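Local structure of putative ATP binding component of ABC-transporter (Escherichia coli, 2R5O) at residues A147-P150 with Q151-M154. The protein probably powers O-antigen polysaccharide export as the ATP-binding part of an ABC transporter, this chain being its carbohydrate-binding C-terminal domain. Sequence-based numbering, arbitrary orientation. Where two conformers were deposited one is given.
Sequences AGNP and QTDM
Asn149 O receives two backbone N-H groups in succession, from Thr152 and Asp153, so both residues face Asn149 in a classic beta bulge. The bond from Asp153 N is 2.9 Å long and lies in the carbonyl plane. Thr152 N is 3.2 Å from Asn149 O and stands above that plane, 48° out of it. In return, Asn149 N donates to Asp153 O at 2.9 Å. This makes Asn149 and Asp153 a hydrogen-bonded antiparallel pair, and Pro150 and Gln151 carry the chain round the turn. Gly148 and Met154 form the next, non-hydrogen-bonded antiparallel pair. Gly148 CA makes a C-H...O contact with Asp153 O at 3.4 Å. Its positive phi (135°) with psi -144° is a conformation that calls for glycine.

The side chains of Asn149 and Asp153 share one face of the hairpin. In the Asn149 conformer described here, OD1 accepts from two waters. One is also hydrogen-bonded to Thr152 OG1; the other donates to Asp153 OD2 at 2.6 Å. The placement of the Met154 side chain is doubtful: in this conformer it comes too close to the Asn149-Pro150 peptide, and it probably does not coexist with this Asn149 conformer. Phe107 of helix 106-109 touches Pro150 and Gln151.

The turn joins strands 137-147 and 153-169 of the immunoglobulin-like domain. Its direct hydrogen bonds are all between backbone atoms, while the polar side chains connect indirectly, through water. This surface turn is therefore probably closed mainly by its peptide groups.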
ATOM      1  N   ALA A 147      -8.496 -11.872 -23.343  1.00 14.89           N
ATOM      2  CA  ALA A 147      -8.989 -13.246 -23.422  1.00 14.83           C
ATOM      3  C   ALA A 147      -7.864 -14.216 -23.719  1.00 15.33           C
ATOM      4  O   ALA A 147      -6.951 -13.914 -24.472  1.00 16.73           O
ATOM      5  CB  ALA A 147     -10.053 -13.374 -24.481  1.00 15.86           C
ATOM      6  N   GLY A 148      -7.956 -15.406 -23.135  1.00 16.08           N
ATOM      7  CA  GLY A 148      -7.024 -16.496 -23.426  1.00 17.39           C
ATOM      8  C   GLY A 148      -6.532 -17.195 -22.171  1.00 19.08           C
ATOM      9  O   GLY A 148      -7.297 -17.395 -21.227  1.00 21.27           O
ATOM     10  N   ASN A 149      -5.266 -17.600 -22.190  1.00 19.25           N
ATOM     11  CA  ASN A 149      -4.599 -18.215 -21.037  1.00 20.81           C
ATOM     12  C   ASN A 149      -3.794 -17.134 -20.323  1.00 20.72           C
ATOM     13  O   ASN A 149      -2.825 -16.629 -20.874  1.00 20.08           O
ATOM     14  CB  ASN A 149      -3.664 -19.336 -21.525  0.65 21.37           C
ATOM     15  CG  ASN A 149      -4.384 -20.391 -22.378  0.65 24.10           C
ATOM     16  OD1 ASN A 149      -3.878 -20.815 -23.425  0.65 27.67           O
ATOM     17  ND2 ASN A 149      -5.564 -20.815 -21.931  0.65 27.26           N
ATOM     18  N   PRO A 150      -4.212 -16.716 -19.116  1.00 22.67           N
ATOM     19  CA  PRO A 150      -3.615 -15.493 -18.501  1.00 22.79           C
ATOM     20  C   PRO A 150      -2.078 -15.467 -18.311  1.00 22.69           C
ATOM     21  O   PRO A 150      -1.431 -14.416 -18.398  1.00 24.02           O
ATOM     22  CB  PRO A 150      -4.363 -15.349 -17.173  1.00 23.51           C
ATOM     23  CG  PRO A 150      -5.284 -16.549 -17.052  1.00 24.24           C
ATOM     24  CD  PRO A 150      -5.308 -17.298 -18.324  1.00 23.49           C
ATOM     25  N   GLN A 151      -1.502 -16.623 -18.093  1.00 21.77           N
ATOM     26  CA  GLN A 151      -0.080 -16.738 -17.812  1.00 21.77           C
ATOM     27  C   GLN A 151       0.801 -16.624 -19.059  1.00 19.49           C
ATOM     28  O   GLN A 151       1.973 -16.273 -18.980  1.00 19.26           O
ATOM     29  CB  GLN A 151       0.175 -18.092 -17.122  1.00 22.39           C
ATOM     30  CG  GLN A 151      -0.587 -18.270 -15.788  1.00 24.06           C
ATOM     31  CD  GLN A 151      -0.916 -19.728 -15.471  1.00 28.00           C
ATOM     32  OE1 GLN A 151      -0.147 -20.626 -15.792  1.00 27.78           O
ATOM     33  NE2 GLN A 151      -2.071 -19.962 -14.856  1.00 30.35           N
ATOM     34  N   THR A 152       0.250 -17.005 -20.206  1.00 17.04           N
ATOM     35  CA  THR A 152       1.076 -17.358 -21.349  1.00 16.88           C
ATOM     36  C   THR A 152       0.557 -16.881 -22.696  1.00 16.27           C
ATOM     37  O   THR A 152       1.327 -16.793 -23.641  1.00 16.39           O
ATOM     38  CB  THR A 152       1.221 -18.893 -21.438  1.00 17.43           C
ATOM     39  OG1 THR A 152      -0.082 -19.475 -21.469  1.00 20.12           O
ATOM     40  CG2 THR A 152       1.957 -19.433 -20.210  1.00 19.64           C
ATOM     41  N   ASP A 153      -0.741 -16.620 -22.838  1.00 15.90           N
ATOM     42  CA  ASP A 153      -1.300 -16.358 -24.179  1.00 15.45           C
ATOM     43  C   ASP A 153      -2.626 -15.640 -24.060  1.00 15.44           C
ATOM     44  O   ASP A 153      -3.688 -16.258 -24.161  1.00 15.86           O
ATOM     45  CB  ASP A 153      -1.476 -17.665 -24.943  1.00 15.54           C
ATOM     46  CG  ASP A 153      -1.905 -17.472 -26.378  1.00 16.44           C
ATOM     47  OD1 ASP A 153      -2.011 -16.314 -26.837  1.00 17.16           O
ATOM     48  OD2 ASP A 153      -2.113 -18.502 -27.070  1.00 19.59           O
ATOM     49  N   MET A 154      -2.550 -14.338 -23.830  1.00 15.73           N
ATOM     50  CA  MET A 154      -3.723 -13.510 -23.616  1.00 16.21           C
ATOM     51  C   MET A 154      -3.740 -12.388 -24.606  1.00 15.68           C
ATOM     52  O   MET A 154      -2.749 -11.669 -24.772  1.00 15.83           O
ATOM     53  CB  MET A 154      -3.617 -12.874 -22.245  0.65 17.93           C
ATOM     54  CG  MET A 154      -3.641 -13.836 -21.131  0.65 20.50           C
ATOM     55  SD  MET A 154      -5.213 -14.679 -21.001  0.65 23.36           S
ATOM     56  CE  MET A 154      -6.096 -13.263 -20.438  0.65 15.85           C
TER
HETATM   57  O   HOH W   1      -5.408 -15.520 -26.885  1.00 34.33           O
HETATM   58  O   HOH W   2      -1.078 -21.089 -23.449  1.00 30.81           O
HETATM   59  O   HOH W   3      -2.406 -20.890 -26.050  1.00 34.09           O